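PDB 3BYQ: uncharacterized protein DUF1185 from Bordetella bronchiseptica RB50, which is of unknown function but adopts a variant of the Bacillus chorismate mutase fold and may take part in amino-acid metabolism. Local coordinates for residues 3-8 / 57-62; 10-15 / 66-71; 33-38 / 161-166; 81-86 / 118-123. One frame throughout, in Å; residues are numbered along the deposited sequence.

Contact 1 (3-8 / 57-62); sequences SLIEIR and LRSLGT. With EDO (1,2-ethanediol), chain Q; EDO (1,2-ethanediol), chain X.
With CG1 of I5 set beside its own backbone N (chi1 -56°) and the rest of the chain extended, CD1 reaches the first turn of 57-62 and comes to 3.8 Å from CA of L57. The leucine answers with CD2, which lies 3.9 Å from CD1 of I5, the two side chains crossing at a slant. Farther along, I7 has the same shape, and its CD1 meets CD1 of L60 at 4.0 Å. I7 also borders Y18 of a second subunit.

The approach of 3-8 is shaped by an ST turn: OG of S3 accepts from the backbone N of I5 at 3.0 Å and is itself hydrogen-bonded to OE2 of E56. L4 N binds the other carboxylate oxygen, OE1 of E56, so the N-terminal segment is tied to the helix just ahead of 57-62. Between 3-8 and 57-62 themselves no hydrogen bond forms. The join between them thus rests on dispersion contacts without direction, and the bonds of E56 to S3 OG and L4 N are what fix where the N-terminal segment lies.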
loop_
_atom_site.group_PDB
_atom_site.type_symbol
_atom_site.label_atom_id
_atom_site.label_comp_id
_atom_site.label_asym_id
_atom_site.label_seq_id
_atom_site.Cartn_x
_atom_site.Cartn_y
_atom_site.Cartn_z
ATOM N N SER B 3 -24.765 25.638 -6.162
ATOM C CA SER B 3 -23.796 25.189 -5.173
ATOM C C SER B 3 -22.595 24.542 -5.809
ATOM O O SER B 3 -22.693 23.827 -6.793
ATOM C CB SER B 3 -24.423 24.178 -4.224
ATOM O OG SER B 3 -23.488 23.740 -3.275
ATOM N N LEU B 4 -21.465 24.797 -5.186
ATOM C CA LEU B 4 -20.188 24.205 -5.600
ATOM C C LEU B 4 -19.903 22.935 -4.819
ATOM O O LEU B 4 -18.811 22.341 -4.952
ATOM C CB LEU B 4 -19.045 25.186 -5.321
ATOM C CG LEU B 4 -19.028 26.458 -6.151
ATOM C CD1 LEU B 4 -17.972 27.463 -5.612
ATOM C CD2 LEU B 4 -18.771 26.057 -7.609
ATOM N N ILE B 5 -20.872 22.523 -4.009
ATOM C CA ILE B 5 -20.682 21.382 -3.094
ATOM C C ILE B 5 -21.634 20.266 -3.415
ATOM O O ILE B 5 -22.827 20.371 -3.189
ATOM C CB ILE B 5 -20.846 21.796 -1.635
ATOM C CG1 ILE B 5 -19.885 22.946 -1.297
ATOM C CG2 ILE B 5 -20.616 20.570 -0.704
ATOM C CD1 ILE B 5 -20.014 23.421 0.153
ATOM N N GLU B 6 -21.084 19.190 -3.958
ATOM C CA GLU B 6 -21.879 18.001 -4.302
ATOM C C GLU B 6 -21.246 16.788 -3.643
ATOM O O GLU B 6 -20.193 16.355 -4.049
ATOM C CB GLU B 6 -21.919 17.813 -5.807
ATOM C CG GLU B 6 -22.556 18.977 -6.518
ATOM C CD GLU B 6 -22.445 18.882 -8.023
ATOM O OE1 GLU B 6 -21.924 17.874 -8.557
ATOM O OE2 GLU B 6 -22.875 19.840 -8.677
ATOM N N ILE B 7 -21.932 16.234 -2.650
ATOM C CA ILE B 7 -21.406 15.091 -1.859
ATOM C C ILE B 7 -21.777 13.725 -2.465
ATOM O O ILE B 7 -22.959 13.414 -2.671
ATOM C CB ILE B 7 -21.937 15.151 -0.400
ATOM C CG1 ILE B 7 -21.634 16.500 0.254
ATOM C CG2 ILE B 7 -21.355 13.988 0.468
ATOM C CD1 ILE B 7 -22.320 16.691 1.591
ATOM N N ARG B 8 -20.763 12.902 -2.709
ATOM C CA ARG B 8 -20.955 11.560 -3.217
ATOM C C ARG B 8 -21.181 10.584 -2.063
ATOM O O ARG B 8 -22.078 9.761 -2.067
ATOM C CB ARG B 8 -19.747 11.119 -4.055
ATOM C CG ARG B 8 -19.941 9.714 -4.573
ATOM C CD ARG B 8 -18.980 9.303 -5.661
ATOM N NE ARG B 8 -17.582 9.286 -5.276
ATOM C CZ ARG B 8 -16.929 8.234 -4.804
ATOM N NH1 ARG B 8 -17.552 7.115 -4.567
ATOM N NH2 ARG B 8 -15.640 8.341 -4.516
ATOM N N LEU B 57 -17.690 26.249 1.423
ATOM C CA LEU B 57 -17.250 25.067 2.169
ATOM C C LEU B 57 -17.417 25.198 3.671
ATOM O O LEU B 57 -17.427 24.203 4.381
ATOM C CB LEU B 57 -15.810 24.687 1.806
ATOM C CG LEU B 57 -15.668 23.998 0.441
ATOM C CD1 LEU B 57 -14.186 24.071 -0.024
ATOM C CD2 LEU B 57 -16.218 22.554 0.472
ATOM N N ARG B 58 -17.590 26.418 4.158
ATOM C CA ARG B 58 -17.805 26.588 5.593
ATOM C C ARG B 58 -19.016 25.771 6.040
ATOM O O ARG B 58 -18.992 25.191 7.111
ATOM C CB ARG B 58 -17.961 28.066 5.955
ATOM C CG ARG B 58 -17.856 28.380 7.435
ATOM C CD ARG B 58 -16.411 28.467 7.907
ATOM N NE ARG B 58 -15.709 29.585 7.284
ATOM C CZ ARG B 58 -15.861 30.859 7.644
ATOM N NH1 ARG B 58 -16.601 31.199 8.684
ATOM N NH2 ARG B 58 -15.203 31.801 6.996
ATOM N N SER B 59 -20.033 25.698 5.180
ATOM C CA SER B 59 -21.259 24.936 5.500
ATOM C C SER B 59 -20.982 23.440 5.627
ATOM O O SER B 59 -21.622 22.743 6.410
ATOM C CB SER B 59 -22.380 25.174 4.483
ATOM O OG SER B 59 -21.992 24.778 3.187
ATOM N N LEU B 60 -20.054 22.959 4.833
ATOM C CA LEU B 60 -19.631 21.549 4.902
ATOM C C LEU B 60 -18.913 21.327 6.239
ATOM O O LEU B 60 -19.105 20.312 6.891
ATOM C CB LEU B 60 -18.703 21.205 3.745
ATOM C CG LEU B 60 -18.290 19.733 3.669
ATOM C CD1 LEU B 60 -19.520 18.838 3.427
ATOM C CD2 LEU B 60 -17.215 19.514 2.572
ATOM N N GLY B 61 -18.053 22.280 6.607
ATOM C CA GLY B 61 -17.357 22.256 7.904
ATOM C C GLY B 61 -18.373 22.130 9.030
ATOM O O GLY B 61 -18.247 21.301 9.949
ATOM N N THR B 62 -19.413 22.954 8.962
ATOM C CA THR B 62 -20.456 22.945 10.010
ATOM C C THR B 62 -21.176 21.603 10.075
ATOM O O THR B 62 -21.397 21.054 11.137
ATOM C CB THR B 62 -21.449 24.103 9.811
ATOM O OG1 THR B 62 -20.705 25.328 9.841
ATOM C CG2 THR B 62 -22.534 24.102 10.896
HETATM C C1 EDO Q . -19.822 29.008 10.481
HETATM O O1 EDO Q . -20.487 29.472 9.299
HETATM C C2 EDO Q . -18.961 30.116 11.068
HETATM O O2 EDO Q . -17.581 29.740 11.072
HETATM C C1 EDO X . -22.311 26.094 -10.413
HETATM O O1 EDO X . -21.613 26.818 -11.448
HETATM C C2 EDO X . -21.380 25.201 -9.596
HETATM O O2 EDO X . -21.690 23.800 -9.757
#

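Contact 2 (10-15 / 66-71); sequences RTLIVE and TELVDT
Strand 10-15 runs roughly along helix 66-71, their axes 10.4 Å apart at closest and 34° from parallel, and R10, L12 and V14 point their CB atoms at the helix. L12 is central. With CG anti to the backbone N (chi1 176°), it brings CD2 to 3.6 Å from OG1 of T71 and CD1 to 4.1 Å from CD2 of L68. Its CD2 also lies 3.7 Å from OE2 of E67, an apolar branch beside a carboxylate oxygen. V14 and T71 meet tip to tip, CG2 against CG2 at 3.6 Å.

Helix 51-72 packs here on a face of the mixed sheet, consistent with the chorismate-mutase-like fold, and strand 10-15 lies at this chain's sheet edge, which is continued by an antiparallel strand of a second subunit.

At the other end R10 and E67 form a salt bridge: NH2 is 2.8 Å from OE1, a weak hydrogen bond because the N-H is bent from the acceptor. The guanidinium and carboxylate planes stand 69° apart. Water 1, at the guanidinium edge, accepts from NE of R10 and can donate to OE1 of E67. That oxygen is also close to OG of S34 in the neighbouring strand, probably a hydrogen bond. Within the helix, OG1 of T71 donates to O of E67 at 2.6 Å, from the opposite face of that carbonyl plane to T71 N.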
loop_
_atom_site.group_PDB
_atom_site.type_symbol
_atom_site.label_atom_id
_atom_site.label_comp_id
_atom_site.label_asym_id
_atom_site.label_seq_id
_atom_site.Cartn_x
_atom_site.Cartn_y
_atom_site.Cartn_z
ATOM N N ARG B 10 -19.983 9.868 2.419
ATOM C CA ARG B 10 -19.465 10.329 3.700
ATOM C C ARG B 10 -19.105 9.125 4.545
ATOM O O ARG B 10 -19.645 8.036 4.357
ATOM C CB ARG B 10 -20.548 11.128 4.428
ATOM C CG ARG B 10 -20.844 12.502 3.864
ATOM C CD ARG B 10 -22.058 13.104 4.499
ATOM N NE ARG B 10 -21.844 13.431 5.908
ATOM C CZ ARG B 10 -22.759 13.907 6.733
ATOM N NH1 ARG B 10 -23.954 14.228 6.289
ATOM N NH2 ARG B 10 -22.443 14.111 8.008
ATOM N N THR B 11 -18.130 9.301 5.416
ATOM C CA THR B 11 -17.823 8.280 6.401
ATOM C C THR B 11 -17.682 8.913 7.762
ATOM O O THR B 11 -17.252 10.068 7.903
ATOM C CB THR B 11 -16.573 7.432 6.082
ATOM O OG1 THR B 11 -15.402 8.265 6.149
ATOM C CG2 THR B 11 -16.722 6.770 4.706
ATOM N N LEU B 12 -18.144 8.173 8.748
ATOM C CA LEU B 12 -17.966 8.542 10.144
ATOM C C LEU B 12 -17.209 7.386 10.761
ATOM O O LEU B 12 -17.619 6.262 10.587
ATOM C CB LEU B 12 -19.316 8.697 10.817
ATOM C CG LEU B 12 -19.325 8.995 12.323
ATOM C CD1 LEU B 12 -18.690 10.333 12.567
ATOM C CD2 LEU B 12 -20.749 8.988 12.842
ATOM N N ILE B 13 -16.075 7.651 11.407
ATOM C CA ILE B 13 -15.377 6.565 12.101
ATOM C C ILE B 13 -15.163 6.964 13.537
ATOM O O ILE B 13 -14.901 8.133 13.869
ATOM C CB ILE B 13 -14.077 6.101 11.444
ATOM C CG1 ILE B 13 -13.015 7.194 11.496
ATOM C CG2 ILE B 13 -14.345 5.653 10.000
ATOM C CD1 ILE B 13 -11.688 6.791 10.863
ATOM N N VAL B 14 -15.359 5.979 14.408
ATOM C CA VAL B 14 -15.164 6.159 15.854
ATOM C C VAL B 14 -14.230 5.046 16.291
ATOM O O VAL B 14 -14.565 3.888 16.199
ATOM C CB VAL B 14 -16.443 6.154 16.728
ATOM C CG1 VAL B 14 -16.085 6.384 18.204
ATOM C CG2 VAL B 14 -17.430 7.235 16.222
ATOM N N GLU B 15 -13.049 5.435 16.744
ATOM C CA GLU B 15 -12.037 4.504 17.225
ATOM C C GLU B 15 -11.959 4.630 18.733
ATOM O O GLU B 15 -11.675 5.701 19.259
ATOM C CB GLU B 15 -10.679 4.876 16.593
ATOM C CG GLU B 15 -9.524 3.984 16.985
ATOM C CD GLU B 15 -8.175 4.596 16.640
ATOM O OE1 GLU B 15 -7.760 5.652 17.215
ATOM O OE2 GLU B 15 -7.499 3.987 15.782
ATOM N N THR B 66 -20.775 19.283 13.365
ATOM C CA THR B 66 -22.032 18.991 14.106
ATOM C C THR B 66 -22.222 17.499 14.295
ATOM O O THR B 66 -22.593 17.028 15.370
ATOM C CB THR B 66 -23.257 19.630 13.418
ATOM O OG1 THR B 66 -23.039 21.054 13.353
ATOM C CG2 THR B 66 -24.519 19.359 14.181
ATOM N N GLU B 67 -21.899 16.742 13.263
ATOM C CA GLU B 67 -22.030 15.297 13.340
ATOM C C GLU B 67 -21.122 14.717 14.410
ATOM O O GLU B 67 -21.487 13.798 15.143
ATOM C CB GLU B 67 -21.693 14.652 12.006
ATOM C CG GLU B 67 -21.827 13.174 12.024
ATOM C CD GLU B 67 -21.512 12.515 10.679
ATOM O OE1 GLU B 67 -20.665 13.053 9.914
ATOM O OE2 GLU B 67 -22.117 11.450 10.413
ATOM N N LEU B 68 -19.916 15.262 14.484
ATOM C CA LEU B 68 -18.916 14.781 15.451
ATOM C C LEU B 68 -19.350 15.088 16.879
ATOM O O LEU B 68 -19.274 14.232 17.762
ATOM C CB LEU B 68 -17.542 15.350 15.149
ATOM C CG LEU B 68 -16.768 14.742 13.967
ATOM C CD1 LEU B 68 -15.514 15.588 13.598
ATOM C CD2 LEU B 68 -16.401 13.275 14.281
ATOM N N VAL B 69 -19.871 16.289 17.107
ATOM C CA VAL B 69 -20.353 16.642 18.457
ATOM C C VAL B 69 -21.528 15.761 18.827
ATOM O O VAL B 69 -21.605 15.252 19.953
ATOM C CB VAL B 69 -20.694 18.140 18.594
ATOM C CG1 VAL B 69 -21.526 18.409 19.847
ATOM C CG2 VAL B 69 -19.407 18.920 18.625
ATOM N N ASP B 70 -22.427 15.547 17.882
ATOM C CA ASP B 70 -23.579 14.683 18.140
ATOM C C ASP B 70 -23.148 13.238 18.445
ATOM O O ASP B 70 -23.805 12.514 19.184
ATOM C CB ASP B 70 -24.566 14.677 16.971
ATOM C CG ASP B 70 -25.290 16.030 16.782
ATOM O OD1 ASP B 70 -25.161 16.921 17.659
ATOM O OD2 ASP B 70 -25.979 16.193 15.734
ATOM N N THR B 71 -22.027 12.828 17.874
ATOM C CA THR B 71 -21.512 11.462 18.036
ATOM C C THR B 71 -20.799 11.266 19.354
ATOM O O THR B 71 -21.045 10.299 20.060
ATOM C CB THR B 71 -20.545 11.102 16.856
ATOM O OG1 THR B 71 -21.264 11.218 15.615
ATOM C CG2 THR B 71 -19.911 9.717 17.006
HETATM O O HOH W 1 -19.235 12.662 7.200
#

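Contact 3 (33-38 / 161-166); sequences ASCAVI and EILFAL
I38 lays its CD1 at the edge of the F164 ring, in the plane of the ring and 3.7 Å from CE2. Its CG1 stands between the backbone N and carbonyl carbon (chi1 77°), a setting that swings the side chain across to the phenylalanine. One face of the same ring carries CG2 of I162, offset toward the rim, and the ring of F164 also stacks with that of W98, on the sheet face that also bears S34, A36 and L166. On the opposite face of the sheet, with C35, V37, L163 and A165, SG of C35 sits 3.6 Å from CB of A165, while CD2 of L163 comes to 4.0 Å from CB of C35.

Between the two sets of side chains, strands 33-38 and 161-166 form a regular antiparallel ladder. The hydrogen-bonded pairs are S34 with L166, A36 with F164 and I38 with I162, each joined by two N-H to O bonds; the one from I38 N to I162 O is 2.8 Å long and nearly straight, at 174°. C35 with A165 and V37 with L163 are the non-hydrogen-bonded pairs. This ladder lies inside the mixed sheet, with strands 7-17 and 79-86 flanking it.

Toward the polar end, E161 crosses V37 at a slant, with OE1 3.4 Å from CG1. Its carboxylate is engaged elsewhere: OE2 pairs with NE of R8 in a salt bridge, and OE1 accepts from the backbone N of R158. The buried carboxylate is thus satisfied from outside the ladder, as S34 OG probably is by helix 51-72, while backbone bonds and apolar contacts join the two strands.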
loop_
_atom_site.group_PDB
_atom_site.type_symbol
_atom_site.label_atom_id
_atom_site.label_comp_id
_atom_site.label_asym_id
_atom_site.label_seq_id
_atom_site.Cartn_x
_atom_site.Cartn_y
_atom_site.Cartn_z
ATOM N N ALA B 33 -13.652 10.610 13.246
ATOM C CA ALA B 33 -13.417 11.413 12.031
ATOM C C ALA B 33 -14.688 11.369 11.205
ATOM O O ALA B 33 -15.326 10.341 11.116
ATOM C CB ALA B 33 -12.246 10.863 11.228
ATOM N N SER B 34 -15.047 12.532 10.671
ATOM C CA SER B 34 -16.182 12.676 9.772
ATOM C C SER B 34 -15.602 13.201 8.474
ATOM O O SER B 34 -14.988 14.254 8.462
ATOM C CB SER B 34 -17.222 13.659 10.323
ATOM O OG SER B 34 -18.391 13.745 9.486
ATOM N N CYS B 35 -15.830 12.443 7.401
ATOM C CA CYS B 35 -15.319 12.751 6.063
ATOM C C CYS B 35 -16.448 12.851 5.047
ATOM O O CYS B 35 -17.474 12.126 5.123
ATOM C CB CYS B 35 -14.417 11.623 5.582
ATOM S SG CYS B 35 -13.028 11.193 6.731
ATOM N N ALA B 36 -16.228 13.735 4.082
ATOM C CA ALA B 36 -17.115 13.900 2.935
ATOM C C ALA B 36 -16.276 13.955 1.656
ATOM O O ALA B 36 -15.262 14.684 1.590
ATOM C CB ALA B 36 -17.954 15.178 3.043
ATOM N N VAL B 37 -16.770 13.216 0.658
ATOM C CA VAL B 37 -16.183 13.149 -0.675
ATOM C C VAL B 37 -17.061 13.977 -1.575
ATOM O O VAL B 37 -18.244 13.715 -1.699
ATOM C CB VAL B 37 -16.098 11.718 -1.202
ATOM C CG1 VAL B 37 -15.528 11.708 -2.602
ATOM C CG2 VAL B 37 -15.252 10.840 -0.264
ATOM N N ILE B 38 -16.466 15.024 -2.138
ATOM C CA ILE B 38 -17.172 15.953 -3.014
ATOM C C ILE B 38 -16.510 16.088 -4.374
ATOM O O ILE B 38 -15.374 15.760 -4.544
ATOM C CB ILE B 38 -17.372 17.339 -2.380
ATOM C CG1 ILE B 38 -16.090 18.200 -2.395
ATOM C CG2 ILE B 38 -17.936 17.209 -0.943
ATOM C CD1 ILE B 38 -16.328 19.721 -2.067
ATOM N N GLU B 161 -12.236 14.548 -7.552
ATOM C CA GLU B 161 -12.883 14.721 -6.248
ATOM C C GLU B 161 -11.933 15.242 -5.202
ATOM O O GLU B 161 -10.719 15.341 -5.401
ATOM C CB GLU B 161 -13.457 13.410 -5.745
ATOM C CG GLU B 161 -14.460 12.794 -6.668
ATOM C CD GLU B 161 -15.062 11.541 -6.119
ATOM O OE1 GLU B 161 -14.289 10.691 -5.588
ATOM O OE2 GLU B 161 -16.298 11.355 -6.293
ATOM N N ILE B 162 -12.534 15.610 -4.083
ATOM C CA ILE B 162 -11.798 16.013 -2.869
ATOM C C ILE B 162 -12.475 15.393 -1.665
ATOM O O ILE B 162 -13.721 15.291 -1.629
ATOM C CB ILE B 162 -11.763 17.544 -2.613
ATOM C CG1 ILE B 162 -11.354 18.335 -3.863
ATOM C CG2 ILE B 162 -10.808 17.866 -1.396
ATOM C CD1 ILE B 162 -11.764 19.863 -3.833
ATOM N N LEU B 163 -11.651 14.886 -0.747
ATOM C CA LEU B 163 -12.115 14.330 0.534
ATOM C C LEU B 163 -11.733 15.331 1.607
ATOM O O LEU B 163 -10.564 15.729 1.729
ATOM C CB LEU B 163 -11.454 12.957 0.784
ATOM C CG LEU B 163 -11.936 12.182 2.028
ATOM C CD1 LEU B 163 -11.475 10.712 1.909
ATOM C CD2 LEU B 163 -11.374 12.775 3.308
ATOM N N PHE B 164 -12.742 15.837 2.306
ATOM C CA PHE B 164 -12.555 16.761 3.425
ATOM C C PHE B 164 -12.954 16.066 4.707
ATOM O O PHE B 164 -13.955 15.375 4.747
ATOM C CB PHE B 164 -13.410 18.016 3.239
ATOM C CG PHE B 164 -12.951 18.928 2.106
ATOM C CD1 PHE B 164 -11.716 19.560 2.185
ATOM C CD2 PHE B 164 -13.768 19.218 1.036
ATOM C CE1 PHE B 164 -11.285 20.422 1.198
ATOM C CE2 PHE B 164 -13.345 20.096 0.025
ATOM C CZ PHE B 164 -12.088 20.690 0.120
ATOM N N ALA B 165 -12.183 16.315 5.762
ATOM C CA ALA B 165 -12.397 15.661 7.036
ATOM C C ALA B 165 -12.154 16.519 8.255
ATOM O O ALA B 165 -11.286 17.432 8.239
ATOM C CB ALA B 165 -11.462 14.417 7.123
ATOM N N LEU B 166 -12.910 16.203 9.302
ATOM C CA LEU B 166 -12.678 16.802 10.618
ATOM C C LEU B 166 -12.504 15.652 11.587
ATOM O O LEU B 166 -13.078 14.565 11.400
ATOM C CB LEU B 166 -13.843 17.665 11.064
ATOM C CG LEU B 166 -14.105 18.924 10.224
ATOM C CD1 LEU B 166 -15.322 19.673 10.737
ATOM C CD2 LEU B 166 -12.887 19.809 10.217
#

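Contact 4 (81-86 / 118-123); sequences SKAAIV and PAVKAV
A83 and V120 meet on one face of a parallel strand pair, CB to CG1 at 4.2 Å, in the mixed sheet of this variant of the Bacillus chorismate mutase fold. Strands 81-86 and 119-123 run side by side, only 2° from parallel, and helices 93-96 and 98-109 lie in the connection between them, as in a beta-alpha-beta crossover.

The pairing is tighter at the V86 end. V86 N donates to A122 O at 2.8 Å with an angle of 169°, A122 N gives to A84 O at 3.0 Å, and A84 N donates to V120 O at 3.2 Å. Here V86 CB rests 4.0 Å from CG2 of V123. A84, which shares the K82 and V86 face, brings its CB against that of K121.

Toward S81 the ladder slackens. V120 N to K82 O is a weak bond of 3.4 Å, and the one from K82 N to P118 O is also weak and bent, at the end where P118 and A119 are partly exposed. S81 OG lies over the P118 carbonyl, though its hydrogen bond goes to the O of P133. The two lysines diverge, yet both reach H99, K82 NZ at its backbone O and K121 NZ at NE2. A third subunit covers V120 and A122 with its M131, and a fourth places Q154 at V123 O. The extended K82 chain runs alongside the methyl of A119, its CG 3.6 Å from A119 CB.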
loop_
_atom_site.group_PDB
_atom_site.type_symbol
_atom_site.label_atom_id
_atom_site.label_comp_id
_atom_site.label_asym_id
_atom_site.label_seq_id
_atom_site.Cartn_x
_atom_site.Cartn_y
_atom_site.Cartn_z
ATOM N N SER B 81 -8.673 18.083 14.904
ATOM C CA SER B 81 -7.869 18.230 13.727
ATOM C C SER B 81 -8.760 18.352 12.516
ATOM O O SER B 81 -9.975 18.180 12.564
ATOM C CB SER B 81 -6.920 17.052 13.531
ATOM O OG SER B 81 -5.930 17.351 12.538
ATOM N N LYS B 82 -8.101 18.591 11.396
ATOM C CA LYS B 82 -8.799 18.732 10.114
ATOM C C LYS B 82 -7.881 18.238 9.042
ATOM O O LYS B 82 -6.664 18.318 9.176
ATOM C CB LYS B 82 -9.191 20.187 9.858
ATOM C CG LYS B 82 -8.023 21.171 9.723
ATOM C CD LYS B 82 -8.416 22.638 9.967
ATOM C CE LYS B 82 -7.182 23.505 10.027
ATOM N NZ LYS B 82 -7.405 24.908 10.413
ATOM N N ALA B 83 -8.450 17.744 7.957
ATOM C CA ALA B 83 -7.581 17.198 6.909
ATOM C C ALA B 83 -8.253 17.185 5.570
ATOM O O ALA B 83 -9.475 17.277 5.454
ATOM C CB ALA B 83 -7.131 15.786 7.294
ATOM N N ALA B 84 -7.432 17.130 4.537
ATOM C CA ALA B 84 -7.942 17.088 3.154
ATOM C C ALA B 84 -7.092 16.200 2.265
ATOM O O ALA B 84 -5.890 16.214 2.355
ATOM C CB ALA B 84 -8.006 18.477 2.536
ATOM N N ILE B 85 -7.755 15.447 1.409
ATOM C CA ILE B 85 -7.094 14.635 0.399
ATOM C C ILE B 85 -7.737 15.004 -0.945
ATOM O O ILE B 85 -8.933 14.745 -1.187
ATOM C CB ILE B 85 -7.179 13.100 0.614
ATOM C CG1 ILE B 85 -6.843 12.755 2.055
ATOM C CG2 ILE B 85 -6.222 12.349 -0.416
ATOM C CD1 ILE B 85 -6.984 11.314 2.434
ATOM N N VAL B 86 -6.908 15.544 -1.828
ATOM C CA VAL B 86 -7.360 16.008 -3.123
ATOM C C VAL B 86 -7.011 14.938 -4.142
ATOM O O VAL B 86 -5.961 14.318 -4.068
ATOM C CB VAL B 86 -6.719 17.367 -3.530
ATOM C CG1 VAL B 86 -7.275 17.882 -4.868
ATOM C CG2 VAL B 86 -6.914 18.420 -2.401
ATOM N N PRO B 118 -4.987 21.708 14.253
ATOM C CA PRO B 118 -3.898 21.180 13.430
ATOM C C PRO B 118 -4.473 20.560 12.170
ATOM O O PRO B 118 -5.685 20.371 12.061
ATOM C CB PRO B 118 -3.214 20.183 14.351
ATOM C CG PRO B 118 -4.271 19.694 15.158
ATOM C CD PRO B 118 -5.262 20.815 15.387
ATOM N N ALA B 119 -3.600 20.302 11.212
ATOM C CA ALA B 119 -4.046 19.837 9.907
ATOM C C ALA B 119 -2.986 19.085 9.156
ATOM O O ALA B 119 -1.812 19.174 9.471
ATOM C CB ALA B 119 -4.456 21.056 9.061
ATOM N N VAL B 120 -3.434 18.287 8.200
ATOM C CA VAL B 120 -2.538 17.671 7.212
ATOM C C VAL B 120 -3.332 17.526 5.937
ATOM O O VAL B 120 -4.541 17.404 5.964
ATOM C CB VAL B 120 -1.916 16.339 7.719
ATOM C CG1 VAL B 120 -2.988 15.279 8.007
ATOM C CG2 VAL B 120 -0.797 15.807 6.757
ATOM N N LYS B 121 -2.659 17.606 4.806
ATOM C CA LYS B 121 -3.344 17.419 3.534
ATOM C C LYS B 121 -2.401 16.837 2.525
ATOM O O LYS B 121 -1.193 16.828 2.702
ATOM C CB LYS B 121 -3.918 18.700 3.005
ATOM C CG LYS B 121 -2.940 19.771 2.857
ATOM C CD LYS B 121 -3.650 21.112 2.503
ATOM C CE LYS B 121 -2.610 22.171 2.347
ATOM N NZ LYS B 121 -1.941 22.462 3.636
ATOM N N ALA B 122 -2.989 16.282 1.488
ATOM C CA ALA B 122 -2.212 15.661 0.405
ATOM C C ALA B 122 -3.049 15.632 -0.874
ATOM O O ALA B 122 -4.252 15.756 -0.821
ATOM C CB ALA B 122 -1.854 14.226 0.772
ATOM N N VAL B 123 -2.359 15.543 -2.002
ATOM C CA VAL B 123 -2.963 15.243 -3.308
ATOM C C VAL B 123 -2.559 13.796 -3.538
ATOM O O VAL B 123 -1.393 13.447 -3.454
ATOM C CB VAL B 123 -2.438 16.135 -4.431
ATOM C CG1 VAL B 123 -3.023 15.632 -5.775
ATOM C CG2 VAL B 123 -2.761 17.606 -4.131
#

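Overall arrangement
Contacts 1 and 2 both join strand 7-17 to helix 51-72, yet differ in chemistry: contact 1 is partly buried and apolar, contact 2 is a surface contact that adds a salt bridge; both border the second subunit. Contacts 3 and 4 are buried strand pairings, antiparallel and parallel, held by backbone bonds and joined to each other because strands 161-169 and 79-86 are neighbours; contact 4 nests inside the loop closed by contact 3. R8 to E161 ties contact 1 to contact 3, and contact 2 meets contact 3 through the backbone pairing of strands 7-17 and 29-39. Contact 4 touches neither helix-strand contact, meeting the third and fourth subunits instead.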